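Local coordinates for protein Sqt1 (PDB 4ZOY) that probably acts as a WD40-propeller chaperone that captures its client ribosomal protein, Rpl10 in the yeast relative, while it is still being translated, at residues 44-49 against 82-87; 113-118 against 130-135; 243-248 against 272-277. All coordinates share one frame; numbering follows the deposited sequence.

The three contacts follow one another along the chain, each closing before the next opens, and lie on the rim of a ring of four-stranded antiparallel blades, the fold of a WD40 propeller. Interactions 1 and 2 occupy successive blades, each joining the last two strands of its own. Their centres are 11 Å apart and they touch, V49 packing on F130 and I85 on Y117. Interaction 3 lies across the ring, its centre about 39 and 38 Å from those of interactions 1 and 2; there the loop 243-248, which links two further blades, packs on strand 273-277. Strand pairing within blades and loop packing between them together help to close the ring.

Interaction 1: 44-49 against 82-87; sequences PGKGYV and IFEIDG
Strands 45-49 and 83-85 pair antiparallel, the third strand of a propeller blade with its outermost one, their directions 157° apart. The pair G47 and I85 is hydrogen-bonded both ways, I85 N reaching G47 O at 2.8 Å, and a water bridges I85 O to G45 O. At the other end V49 faces both I82 and F83, a classic beta bulge: V49 N donates to F83 O at 2.9 Å, while V49 O accepts from I82 N. Here V49 CG1 leans on I82 CG1 (3.8 Å), and V49 CG2 meets the F83 ring at its edge. On the face holding Y48 and E84 the two side chains run side by side, Y48 CE1 lying 3.6 Å from E84 CG. A bend at chi2 (78°) carries the K46 ammonium between two carboxylates. K46 NZ is 2.6 Å from D86 OD1, on its syn lone pair, and 2.6 Å from E84 OE1, on the anti side, a salt-bridge network that ties both acids to strand 45-49. V49 and I85 turn to L105 of strand 104-109 in the next blade, whereas the ring of Y48 meets F11 and H14 edge-to-face and rests on T33 of strand 30-36.

Interaction 2: 113-118 against 130-135; sequences RMRVYA and FKFLAE
R115, F132 and E135 carry the side-chain contact of a beta hairpin, strands 114-120 and 129-136, which forms the outer half of a propeller blade. In the backbone ladder V116 faces both L133 and A134, a classic beta bulge that shifts the register by one residue. V116 O takes a bond from L133 N at 2.8 Å and a weak one from A134 N, while A118 and K131 are bonded both ways.

The extended chain of E135 spreads its carboxylate between two arginines: in two salt bridges E135 OE1 receives R113 NH1 at 3.0 Å on its syn lone pair, and E135 OE2 receives R115 NH1 at 2.7 Å. R113 is held further by D111 and T89.

Aromatic groups fill the same face. The R115 guanidinium lies flat on the F132 ring, planes 1° apart and centres 4.0 Å from each other, an off-centre cation-pi stack. The edge of F132 points at the face of Y117, a T-shaped pair with planes at 62°. An alanine in place of R115 is likely to leave E135 OE2 without its cation and take the stacked guanidinium from F132 and the N-H partner from Y117 OH. Bent at chi3 (59°), the arginine chain turns its NE to the tyrosine hydroxyl, and R115 NE donates to Y117 OH at 3.0 Å in the guanidinium plane.

Interaction 3: 243-248 against 272-277; sequences DQRFAV and QIKIVG
K274 projects from strand 273-277 across the loop 243-248, with F246 and V248 beside its chain. That chain is bent at chi2 (-75°) and extended beyond, so that the methylenes run past F246 and the ammonium arrives at the loop backbone. There K274 NZ donates to R245 O at 2.9 Å, coming in from above the carbonyl plane.

The ring of F246 slants across K274, with F246 CE1 4.0 Å from K274 CB. The same ring carbon, F246 CE1, meets V276 CG2 at 3.9 Å, the two side chains lying roughly perpendicular. CG of F246 stands anti to the backbone N (chi1 180°), which swings the ring in over the strand. V248 and Q272 run antiparallel alongside one another, and V248 CG1 lies 3.7 Å from Q272 NE2. A water accepts from this amide nitrogen and gives a weak bond to A247 O.

The loop connects two blades of the propeller, and F246 fills their junction: besides V276 it touches L214 and L239 of one blade and V266 and I320 of the other.

R245 places one face of its guanidinium beneath the lysine, R245 NH1 being 4.3 Å from K274 NZ. The like charge may lower the lysine's proton affinity, but the bonds of the ammonium to R245 O and to the S323 hydroxyl probably offset this in part. The contact thus combines an apolar seam with a lysine whose hydrogen bonds join the loop to strands 273-277 and 320-324.

Interaction 1: 44-49 against 82-87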
ATOM      1  N   PRO A  44      13.808 -19.405  -4.146  1.00 22.24           N
ATOM      2  CA  PRO A  44      14.276 -18.020  -4.053  1.00 24.42           C
ATOM      3  C   PRO A  44      13.186 -17.022  -4.408  1.00 22.58           C
ATOM      4  O   PRO A  44      12.111 -17.402  -4.869  1.00 23.61           O
ATOM      5  CB  PRO A  44      15.414 -17.967  -5.072  1.00 25.42           C
ATOM      6  CG  PRO A  44      15.021 -18.991  -6.100  1.00 27.51           C
ATOM      7  CD  PRO A  44      14.333 -20.088  -5.343  1.00 24.87           C
ATOM      8  N   GLY A  45      13.470 -15.750  -4.164  1.00 19.72           N
ATOM      9  CA  GLY A  45      12.598 -14.687  -4.625  1.00 19.18           C
ATOM     10  C   GLY A  45      13.155 -14.136  -5.919  1.00 20.65           C
ATOM     11  O   GLY A  45      14.329 -14.335  -6.245  1.00 24.67           O
ATOM     12  N   LYS A  46      12.310 -13.439  -6.666  1.00 17.75           N
ATOM     13  CA  LYS A  46      12.703 -12.877  -7.939  1.00 17.52           C
ATOM     14  C   LYS A  46      11.898 -11.621  -8.202  1.00 17.76           C
ATOM     15  O   LYS A  46      10.695 -11.566  -7.913  1.00 18.29           O
ATOM     16  CB  LYS A  46      12.486 -13.880  -9.073  1.00 20.12           C
ATOM     17  CG  LYS A  46      12.900 -13.395 -10.449  1.00 25.14           C
ATOM     18  CD  LYS A  46      14.402 -13.479 -10.628  1.00 26.65           C
ATOM     19  CE  LYS A  46      14.797 -13.278 -12.079  1.00 32.12           C
ATOM     20  NZ  LYS A  46      16.263 -13.484 -12.287  1.00 35.21           N
ATOM     21  N   GLY A  47      12.561 -10.629  -8.775  1.00 18.40           N
ATOM     22  CA  GLY A  47      11.884  -9.420  -9.180  1.00 18.84           C
ATOM     23  C   GLY A  47      12.246  -9.043 -10.598  1.00 19.77           C
ATOM     24  O   GLY A  47      13.256  -9.501 -11.146  1.00 20.35           O
ATOM     25  N   TYR A  48      11.422  -8.196 -11.193  1.00 17.23           N
ATOM     26  CA  TYR A  48      11.655  -7.691 -12.531  1.00 18.35           C
ATOM     27  C   TYR A  48      11.295  -6.222 -12.612  1.00 21.92           C
ATOM     28  O   TYR A  48      10.438  -5.743 -11.862  1.00 21.89           O
ATOM     29  CB  TYR A  48      10.837  -8.473 -13.559  1.00 19.12           C
ATOM     30  CG  TYR A  48      11.252  -9.911 -13.729  1.00 18.60           C
ATOM     31  CD1 TYR A  48      12.318 -10.247 -14.557  1.00 22.03           C
ATOM     32  CD2 TYR A  48      10.576 -10.930 -13.074  1.00 19.10           C
ATOM     33  CE1 TYR A  48      12.702 -11.570 -14.721  1.00 22.39           C
ATOM     34  CE2 TYR A  48      10.951 -12.261 -13.231  1.00 23.44           C
ATOM     35  CZ  TYR A  48      12.015 -12.566 -14.058  1.00 22.63           C
ATOM     36  OH  TYR A  48      12.394 -13.881 -14.223  1.00 24.28           O
ATOM     37  N   VAL A  49      11.945  -5.498 -13.514  1.00 18.86           N
ATOM     38  CA  VAL A  49      11.480  -4.170 -13.861  1.00 19.59           C
ATOM     39  C   VAL A  49      10.941  -4.214 -15.278  1.00 24.04           C
ATOM     40  O   VAL A  49      11.581  -4.766 -16.178  1.00 22.72           O
ATOM     41  CB  VAL A  49      12.582  -3.106 -13.749  1.00 22.75           C
ATOM     42  CG1 VAL A  49      12.008  -1.731 -14.079  1.00 24.61           C
ATOM     43  CG2 VAL A  49      13.182  -3.123 -12.350  1.00 23.46           C
ATOM     44  N   ILE A  82      13.250  -5.100 -18.413  1.00 25.68           N
ATOM     45  CA  ILE A  82      14.441  -4.302 -18.673  1.00 22.81           C
ATOM     46  C   ILE A  82      15.478  -4.468 -17.566  1.00 25.21           C
ATOM     47  O   ILE A  82      16.605  -3.988 -17.686  1.00 28.89           O
ATOM     48  CB  ILE A  82      14.095  -2.816 -18.841  1.00 23.65           C
ATOM     49  CG1 ILE A  82      13.597  -2.225 -17.523  1.00 25.77           C
ATOM     50  CG2 ILE A  82      13.065  -2.626 -19.954  1.00 23.87           C
ATOM     51  CD1 ILE A  82      13.210  -0.781 -17.636  1.00 26.61           C
ATOM     52  N   PHE A  83      15.100  -5.159 -16.495  1.00 24.27           N
ATOM     53  CA  PHE A  83      16.021  -5.431 -15.395  1.00 22.10           C
ATOM     54  C   PHE A  83      15.525  -6.611 -14.583  1.00 23.16           C
ATOM     55  O   PHE A  83      14.320  -6.851 -14.504  1.00 22.45           O
ATOM     56  CB  PHE A  83      16.185  -4.203 -14.490  1.00 24.96           C
ATOM     57  CG  PHE A  83      17.291  -4.338 -13.477  1.00 24.34           C
ATOM     58  CD1 PHE A  83      18.619  -4.371 -13.882  1.00 27.59           C
ATOM     59  CD2 PHE A  83      17.007  -4.423 -12.119  1.00 25.73           C
ATOM     60  CE1 PHE A  83      19.642  -4.488 -12.955  1.00 29.32           C
ATOM     61  CE2 PHE A  83      18.024  -4.539 -11.185  1.00 24.13           C
ATOM     62  CZ  PHE A  83      19.347  -4.574 -11.606  1.00 29.13           C
ATOM     63  N   GLU A  84      16.457  -7.347 -13.986  1.00 25.29           N
ATOM     64  CA  GLU A  84      16.120  -8.474 -13.130  1.00 21.17           C
ATOM     65  C   GLU A  84      16.650  -8.239 -11.728  1.00 24.04           C
ATOM     66  O   GLU A  84      17.796  -7.819 -11.547  1.00 25.74           O
ATOM     67  CB  GLU A  84      16.684  -9.783 -13.694  1.00 26.20           C
ATOM     68  CG  GLU A  84      16.062 -10.191 -15.015  1.00 28.80           C
ATOM     69  CD  GLU A  84      16.455 -11.593 -15.442  1.00 31.22           C
ATOM     70  OE1 GLU A  84      16.789 -12.417 -14.566  1.00 32.55           O
ATOM     71  OE2 GLU A  84      16.405 -11.869 -16.658  1.00 40.96           O
ATOM     72  N   ILE A  85      15.810  -8.503 -10.735  1.00 23.09           N
ATOM     73  CA  ILE A  85      16.204  -8.341  -9.348  1.00 21.30           C
ATOM     74  C   ILE A  85      16.546  -9.690  -8.740  1.00 22.19           C
ATOM     75  O   ILE A  85      15.662 -10.496  -8.451  1.00 21.00           O
ATOM     76  CB  ILE A  85      15.089  -7.668  -8.518  1.00 21.53           C
ATOM     77  CG1 ILE A  85      14.713  -6.316  -9.128  1.00 25.96           C
ATOM     78  CG2 ILE A  85      15.535  -7.516  -7.065  1.00 25.60           C
ATOM     79  CD1 ILE A  85      13.438  -5.723  -8.527  1.00 27.05           C
ATOM     80  N   ASP A  86      17.844  -9.932  -8.557  1.00 24.37           N
ATOM     81  CA  ASP A  86      18.335 -11.178  -7.981  1.00 24.16           C
ATOM     82  C   ASP A  86      18.957 -10.946  -6.612  1.00 26.09           C
ATOM     83  O   ASP A  86      19.304  -9.820  -6.267  1.00 28.05           O
ATOM     84  CB  ASP A  86      19.368 -11.825  -8.908  1.00 26.56           C
ATOM     85  CG  ASP A  86      18.780 -12.235 -10.246  1.00 29.65           C
ATOM     86  OD1 ASP A  86      17.705 -12.863 -10.256  1.00 30.19           O
ATOM     87  OD2 ASP A  86      19.396 -11.928 -11.288  1.00 34.96           O
ATOM     88  N   GLY A  87      19.105 -12.011  -5.837  1.00 24.18           N
ATOM     89  CA  GLY A  87      19.763 -11.908  -4.549  1.00 28.63           C
ATOM     90  C   GLY A  87      18.890 -12.247  -3.357  1.00 26.88           C
ATOM     91  O   GLY A  87      19.391 -12.428  -2.249  1.00 28.74           O
TER
HETATM   92  O   HOH W   1      15.810 -11.961  -5.990  1.00 21.64           O

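Interaction 2: 113-118 against 130-135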
ATOM      1  N   ARG A 113      16.089  -9.426   3.700  1.00 20.26           N
ATOM      2  CA  ARG A 113      17.013  -8.605   2.937  1.00 21.59           C
ATOM      3  C   ARG A 113      16.326  -7.389   2.340  1.00 23.08           C
ATOM      4  O   ARG A 113      15.253  -7.495   1.738  1.00 21.06           O
ATOM      5  CB  ARG A 113      17.665  -9.411   1.813  1.00 25.12           C
ATOM      6  CG  ARG A 113      18.494 -10.585   2.282  1.00 27.38           C
ATOM      7  CD  ARG A 113      19.074 -11.331   1.088  1.00 30.15           C
ATOM      8  NE  ARG A 113      19.262 -12.748   1.383  1.00 33.84           N
ATOM      9  CZ  ARG A 113      20.381 -13.260   1.882  1.00 38.45           C
ATOM     10  NH1 ARG A 113      21.411 -12.468   2.141  1.00 41.99           N
ATOM     11  NH2 ARG A 113      20.472 -14.559   2.125  1.00 39.98           N
ATOM     12  N   MET A 114      16.954  -6.233   2.516  1.00 21.51           N
ATOM     13  CA  MET A 114      16.569  -5.022   1.822  1.00 19.60           C
ATOM     14  C   MET A 114      17.660  -4.688   0.812  1.00 24.28           C
ATOM     15  O   MET A 114      18.782  -4.350   1.188  1.00 25.11           O
ATOM     16  CB  MET A 114      16.359  -3.863   2.805  1.00 19.99           C
ATOM     17  CG  MET A 114      15.907  -2.591   2.128  1.00 19.58           C
ATOM     18  SD  MET A 114      15.701  -1.155   3.222  1.00 22.65           S
ATOM     19  CE  MET A 114      17.420  -0.773   3.610  1.00 20.05           C
ATOM     20  N   ARG A 115      17.344  -4.807  -0.473  1.00 18.56           N
ATOM     21  CA  ARG A 115      18.331  -4.536  -1.513  1.00 19.30           C
ATOM     22  C   ARG A 115      18.047  -3.205  -2.166  1.00 18.38           C
ATOM     23  O   ARG A 115      16.919  -2.927  -2.585  1.00 19.08           O
ATOM     24  CB  ARG A 115      18.354  -5.661  -2.550  1.00 19.86           C
ATOM     25  CG  ARG A 115      18.826  -6.968  -1.942  1.00 20.99           C
ATOM     26  CD  ARG A 115      18.841  -8.122  -2.934  1.00 24.12           C
ATOM     27  NE  ARG A 115      19.704  -7.882  -4.084  1.00 27.91           N
ATOM     28  CZ  ARG A 115      21.009  -8.136  -4.108  1.00 27.60           C
ATOM     29  NH1 ARG A 115      21.612  -8.616  -3.029  1.00 29.67           N
ATOM     30  NH2 ARG A 115      21.709  -7.899  -5.210  1.00 26.14           N
ATOM     31  N   VAL A 116      19.085  -2.375  -2.239  1.00 18.31           N
ATOM     32  CA  VAL A 116      18.969  -1.017  -2.743  1.00 19.72           C
ATOM     33  C   VAL A 116      19.653  -0.848  -4.100  1.00 22.23           C
ATOM     34  O   VAL A 116      20.850  -1.127  -4.247  1.00 23.56           O
ATOM     35  CB  VAL A 116      19.576  -0.006  -1.744  1.00 20.78           C
ATOM     36  CG1 VAL A 116      19.524   1.402  -2.309  1.00 23.26           C
ATOM     37  CG2 VAL A 116      18.869  -0.097  -0.390  1.00 20.09           C
ATOM     38  N   TYR A 117      18.885  -0.388  -5.080  1.00 21.64           N
ATOM     39  CA  TYR A 117      19.369  -0.161  -6.436  1.00 20.97           C
ATOM     40  C   TYR A 117      19.253   1.301  -6.813  1.00 23.97           C
ATOM     41  O   TYR A 117      18.198   1.914  -6.622  1.00 21.34           O
ATOM     42  CB  TYR A 117      18.576  -1.001  -7.449  1.00 21.34           C
ATOM     43  CG  TYR A 117      18.662  -2.500  -7.242  1.00 22.37           C
ATOM     44  CD1 TYR A 117      17.844  -3.147  -6.321  1.00 23.11           C
ATOM     45  CD2 TYR A 117      19.548  -3.271  -7.981  1.00 25.27           C
ATOM     46  CE1 TYR A 117      17.915  -4.510  -6.129  1.00 22.73           C
ATOM     47  CE2 TYR A 117      19.630  -4.635  -7.793  1.00 24.43           C
ATOM     48  CZ  TYR A 117      18.817  -5.252  -6.870  1.00 26.88           C
ATOM     49  OH  TYR A 117      18.904  -6.611  -6.687  1.00 25.16           O
ATOM     50  N   ALA A 118      20.325   1.866  -7.358  1.00 24.64           N
ATOM     51  CA  ALA A 118      20.254   3.208  -7.910  1.00 24.97           C
ATOM     52  C   ALA A 118      19.560   3.160  -9.265  1.00 29.03           C
ATOM     53  O   ALA A 118      19.796   2.249 -10.058  1.00 32.61           O
ATOM     54  CB  ALA A 118      21.649   3.813  -8.035  1.00 28.14           C
ATOM     55  N   PHE A 130      19.739   0.374 -13.916  1.00 32.20           N
ATOM     56  CA  PHE A 130      19.622   0.007 -12.509  1.00 28.81           C
ATOM     57  C   PHE A 130      20.935  -0.566 -12.001  1.00 33.21           C
ATOM     58  O   PHE A 130      21.513  -1.460 -12.622  1.00 39.49           O
ATOM     59  CB  PHE A 130      18.484  -1.005 -12.310  1.00 27.55           C
ATOM     60  CG  PHE A 130      17.157  -0.517 -12.812  1.00 28.85           C
ATOM     61  CD1 PHE A 130      16.818  -0.653 -14.150  1.00 30.80           C
ATOM     62  CD2 PHE A 130      16.257   0.099 -11.956  1.00 30.74           C
ATOM     63  CE1 PHE A 130      15.607  -0.191 -14.619  1.00 31.68           C
ATOM     64  CE2 PHE A 130      15.043   0.561 -12.422  1.00 26.09           C
ATOM     65  CZ  PHE A 130      14.720   0.420 -13.753  1.00 31.02           C
ATOM     66  N   LYS A 131      21.405  -0.056 -10.870  1.00 29.40           N
ATOM     67  CA  LYS A 131      22.673  -0.509 -10.317  1.00 33.25           C
ATOM     68  C   LYS A 131      22.571  -0.855  -8.838  1.00 28.68           C
ATOM     69  O   LYS A 131      22.245  -0.001  -8.016  1.00 28.67           O
ATOM     70  CB  LYS A 131      23.751   0.557 -10.521  1.00 37.12           C
ATOM     71  CG  LYS A 131      25.102   0.174  -9.943  1.00 40.39           C
ATOM     72  CD  LYS A 131      26.146   1.241 -10.223  1.00 45.86           C
ATOM     73  CE  LYS A 131      27.449   0.931  -9.502  1.00 46.69           C
ATOM     74  NZ  LYS A 131      27.858  -0.487  -9.704  1.00 49.20           N
ATOM     75  N   PHE A 132      22.861  -2.106  -8.502  1.00 25.45           N
ATOM     76  CA  PHE A 132      22.867  -2.542  -7.113  1.00 27.35           C
ATOM     77  C   PHE A 132      23.882  -1.740  -6.304  1.00 33.29           C
ATOM     78  O   PHE A 132      25.016  -1.544  -6.741  1.00 35.92           O
ATOM     79  CB  PHE A 132      23.170  -4.038  -7.021  1.00 29.29           C
ATOM     80  CG  PHE A 132      23.325  -4.535  -5.614  1.00 31.56           C
ATOM     81  CD1 PHE A 132      22.231  -4.609  -4.764  1.00 26.85           C
ATOM     82  CD2 PHE A 132      24.566  -4.917  -5.133  1.00 33.61           C
ATOM     83  CE1 PHE A 132      22.373  -5.064  -3.470  1.00 26.63           C
ATOM     84  CE2 PHE A 132      24.713  -5.370  -3.838  1.00 35.07           C
ATOM     85  CZ  PHE A 132      23.614  -5.443  -3.001  1.00 34.29           C
ATOM     86  N   LEU A 133      23.472  -1.271  -5.128  1.00 28.69           N
ATOM     87  CA  LEU A 133      24.344  -0.449  -4.294  1.00 27.84           C
ATOM     88  C   LEU A 133      24.658  -1.095  -2.955  1.00 34.65           C
ATOM     89  O   LEU A 133      25.806  -1.087  -2.510  1.00 36.10           O
ATOM     90  CB  LEU A 133      23.717   0.919  -4.049  1.00 30.70           C
ATOM     91  CG  LEU A 133      23.521   1.843  -5.245  1.00 34.26           C
ATOM     92  CD1 LEU A 133      23.131   3.226  -4.740  1.00 33.81           C
ATOM     93  CD2 LEU A 133      24.775   1.908  -6.109  1.00 39.40           C
ATOM     94  N   ALA A 134      23.636  -1.641  -2.305  1.00 29.35           N
ATOM     95  CA  ALA A 134      23.789  -2.127  -0.941  1.00 28.09           C
ATOM     96  C   ALA A 134      22.659  -3.047  -0.513  1.00 25.67           C
ATOM     97  O   ALA A 134      21.539  -2.969  -1.024  1.00 26.86           O
ATOM     98  CB  ALA A 134      23.887  -0.950   0.026  1.00 32.64           C
ATOM     99  N   GLU A 135      22.970  -3.909   0.445  1.00 26.67           N
ATOM    100  CA  GLU A 135      21.986  -4.771   1.068  1.00 29.18           C
ATOM    101  C   GLU A 135      22.042  -4.602   2.582  1.00 35.52           C
ATOM    102  O   GLU A 135      23.123  -4.527   3.174  1.00 30.74           O
ATOM    103  CB  GLU A 135      22.216  -6.229   0.672  1.00 29.73           C
ATOM    104  CG  GLU A 135      21.343  -7.230   1.413  1.00 32.25           C
ATOM    105  CD  GLU A 135      21.476  -8.640   0.867  1.00 33.31           C
ATOM    106  OE1 GLU A 135      21.711  -9.567   1.672  1.00 36.36           O
ATOM    107  OE2 GLU A 135      21.332  -8.821  -0.361  1.00 33.45           O
TER

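Interaction 3: 243-248 against 272-277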
ATOM      1  N   ASP A 243      -5.865  -0.779  26.328  1.00 31.56           N
ATOM      2  CA  ASP A 243      -6.794   0.317  26.102  1.00 32.01           C
ATOM      3  C   ASP A 243      -8.109  -0.250  25.546  1.00 38.52           C
ATOM      4  O   ASP A 243      -8.243  -0.472  24.343  1.00 29.17           O
ATOM      5  CB  ASP A 243      -6.179   1.359  25.154  1.00 33.49           C
ATOM      6  CG  ASP A 243      -4.872   1.958  25.694  1.00 39.11           C
ATOM      7  OD1 ASP A 243      -4.926   2.691  26.708  1.00 41.10           O
ATOM      8  OD2 ASP A 243      -3.790   1.731  25.096  1.00 30.85           O
ATOM      9  N   GLN A 244      -9.068  -0.489  26.438  1.00 33.99           N
ATOM     10  CA  GLN A 244     -10.288  -1.232  26.126  1.00 35.12           C
ATOM     11  C   GLN A 244     -11.117  -0.630  24.994  1.00 28.06           C
ATOM     12  O   GLN A 244     -11.785  -1.343  24.249  1.00 34.93           O
ATOM     13  CB  GLN A 244     -11.166  -1.338  27.378  1.00 42.68           C
ATOM     14  CG  GLN A 244     -10.682  -2.358  28.397  1.00 49.75           C
ATOM     15  CD  GLN A 244     -11.380  -2.225  29.737  1.00 60.03           C
ATOM     16  OE1 GLN A 244     -11.865  -1.151  30.093  1.00 61.54           O
ATOM     17  NE2 GLN A 244     -11.435  -3.319  30.488  1.00 60.80           N
ATOM     18  N   ARG A 245     -11.073   0.688  24.872  1.00 30.63           N
ATOM     19  CA  ARG A 245     -11.856   1.383  23.860  1.00 34.33           C
ATOM     20  C   ARG A 245     -11.164   1.261  22.493  1.00 29.38           C
ATOM     21  O   ARG A 245     -11.764   1.529  21.447  1.00 29.98           O
ATOM     22  CB  ARG A 245     -12.065   2.847  24.283  1.00 37.36           C
ATOM     23  CG  ARG A 245     -12.613   3.763  23.228  1.00 47.19           C
ATOM     24  CD  ARG A 245     -13.893   3.175  22.672  1.00 51.26           C
ATOM     25  NE  ARG A 245     -14.399   3.964  21.562  1.00 50.97           N
ATOM     26  CZ  ARG A 245     -15.521   3.696  20.907  1.00 52.70           C
ATOM     27  NH1 ARG A 245     -16.236   2.626  21.234  1.00 49.41           N
ATOM     28  NH2 ARG A 245     -15.920   4.484  19.908  1.00 47.67           N
ATOM     29  N   PHE A 246      -9.919   0.794  22.506  1.00 25.52           N
ATOM     30  CA  PHE A 246      -9.138   0.696  21.278  1.00 22.26           C
ATOM     31  C   PHE A 246      -8.959  -0.738  20.804  1.00 22.29           C
ATOM     32  O   PHE A 246      -8.872  -0.994  19.603  1.00 20.53           O
ATOM     33  CB  PHE A 246      -7.759   1.325  21.477  1.00 21.78           C
ATOM     34  CG  PHE A 246      -6.892   1.250  20.253  1.00 18.13           C
ATOM     35  CD1 PHE A 246      -7.175   2.060  19.162  1.00 19.71           C
ATOM     36  CD2 PHE A 246      -5.822   0.366  20.178  1.00 20.56           C
ATOM     37  CE1 PHE A 246      -6.417   2.007  18.017  1.00 20.61           C
ATOM     38  CE2 PHE A 246      -5.041   0.311  19.013  1.00 19.89           C
ATOM     39  CZ  PHE A 246      -5.353   1.134  17.937  1.00 18.72           C
ATOM     40  N   ALA A 247      -8.891  -1.665  21.755  1.00 24.34           N
ATOM     41  CA  ALA A 247      -8.505  -3.044  21.482  1.00 25.00           C
ATOM     42  C   ALA A 247      -9.371  -3.724  20.427  1.00 26.69           C
ATOM     43  O   ALA A 247     -10.592  -3.781  20.545  1.00 27.90           O
ATOM     44  CB  ALA A 247      -8.538  -3.850  22.775  1.00 32.19           C
ATOM     45  N   VAL A 248      -8.721  -4.245  19.394  1.00 22.54           N
ATOM     46  CA  VAL A 248      -9.407  -5.021  18.372  1.00 23.10           C
ATOM     47  C   VAL A 248      -8.950  -6.465  18.481  1.00 21.25           C
ATOM     48  O   VAL A 248      -7.858  -6.810  18.049  1.00 20.50           O
ATOM     49  CB  VAL A 248      -9.128  -4.481  16.950  1.00 18.28           C
ATOM     50  CG1 VAL A 248      -9.723  -5.405  15.900  1.00 20.65           C
ATOM     51  CG2 VAL A 248      -9.706  -3.095  16.797  1.00 17.91           C
ATOM     52  N   GLN A 272     -13.426  -4.508  12.315  1.00 15.43           N
ATOM     53  CA  GLN A 272     -13.330  -3.320  13.160  1.00 15.40           C
ATOM     54  C   GLN A 272     -12.395  -2.272  12.589  1.00 16.26           C
ATOM     55  O   GLN A 272     -11.341  -2.593  12.026  1.00 15.96           O
ATOM     56  CB  GLN A 272     -12.873  -3.684  14.562  1.00 16.06           C
ATOM     57  CG  GLN A 272     -13.906  -4.492  15.340  1.00 18.78           C
ATOM     58  CD  GLN A 272     -13.622  -4.499  16.825  1.00 21.95           C
ATOM     59  OE1 GLN A 272     -13.812  -3.488  17.510  1.00 24.21           O
ATOM     60  NE2 GLN A 272     -13.153  -5.629  17.330  1.00 21.21           N
ATOM     61  N   ILE A 273     -12.817  -1.023  12.734  1.00 14.62           N
ATOM     62  CA  ILE A 273     -12.025   0.135  12.361  1.00 13.62           C
ATOM     63  C   ILE A 273     -12.027   1.102  13.536  1.00 16.71           C
ATOM     64  O   ILE A 273     -13.067   1.324  14.151  1.00 16.17           O
ATOM     65  CB  ILE A 273     -12.586   0.845  11.120  1.00 13.90           C
ATOM     66  CG1 ILE A 273     -12.613  -0.101   9.922  1.00 15.79           C
ATOM     67  CG2 ILE A 273     -11.757   2.092  10.797  1.00 15.30           C
ATOM     68  CD1 ILE A 273     -13.468   0.374   8.795  1.00 17.51           C
ATOM     69  N   LYS A 274     -10.868   1.661  13.864  1.00 13.60           N
ATOM     70  CA  LYS A 274     -10.777   2.703  14.887  1.00 13.76           C
ATOM     71  C   LYS A 274     -10.201   3.968  14.272  1.00 15.00           C
ATOM     72  O   LYS A 274      -9.240   3.897  13.504  1.00 15.66           O
ATOM     73  CB  LYS A 274      -9.902   2.260  16.062  1.00 14.52           C
ATOM     74  CG  LYS A 274     -10.344   0.985  16.762  1.00 16.00           C
ATOM     75  CD  LYS A 274     -11.549   1.252  17.640  1.00 17.65           C
ATOM     76  CE  LYS A 274     -12.061  -0.024  18.287  1.00 19.33           C
ATOM     77  NZ  LYS A 274     -13.176   0.288  19.248  1.00 23.95           N
ATOM     78  N   ILE A 275     -10.789   5.115  14.610  1.00 14.49           N
ATOM     79  CA  ILE A 275     -10.305   6.426  14.174  1.00 13.47           C
ATOM     80  C   ILE A 275      -9.660   7.122  15.371  1.00 16.41           C
ATOM     81  O   ILE A 275     -10.310   7.300  16.400  1.00 16.87           O
ATOM     82  CB  ILE A 275     -11.437   7.313  13.614  1.00 14.18           C
ATOM     83  CG1 ILE A 275     -12.252   6.546  12.568  1.00 14.43           C
ATOM     84  CG2 ILE A 275     -10.862   8.602  13.024  1.00 14.96           C
ATOM     85  CD1 ILE A 275     -11.437   6.032  11.374  1.00 13.99           C
ATOM     86  N   VAL A 276      -8.390   7.506  15.232  1.00 14.35           N
ATOM     87  CA  VAL A 276      -7.619   8.080  16.336  1.00 16.39           C
ATOM     88  C   VAL A 276      -7.058   9.434  15.931  1.00 16.26           C
ATOM     89  O   VAL A 276      -6.570   9.606  14.815  1.00 16.28           O
ATOM     90  CB  VAL A 276      -6.466   7.148  16.761  1.00 15.18           C
ATOM     91  CG1 VAL A 276      -5.643   7.770  17.880  1.00 18.75           C
ATOM     92  CG2 VAL A 276      -7.008   5.798  17.207  1.00 17.43           C
ATOM     93  N   GLY A 277      -7.136  10.411  16.832  1.00 15.38           N
ATOM     94  CA  GLY A 277      -6.604  11.729  16.533  1.00 19.55           C
ATOM     95  C   GLY A 277      -5.082  11.803  16.569  1.00 13.38           C
ATOM     96  O   GLY A 277      -4.425  11.118  17.360  1.00 16.70           O
TER
HETATM   97  O   HOH W   2     -12.563  -6.395  19.743  1.00 29.08           O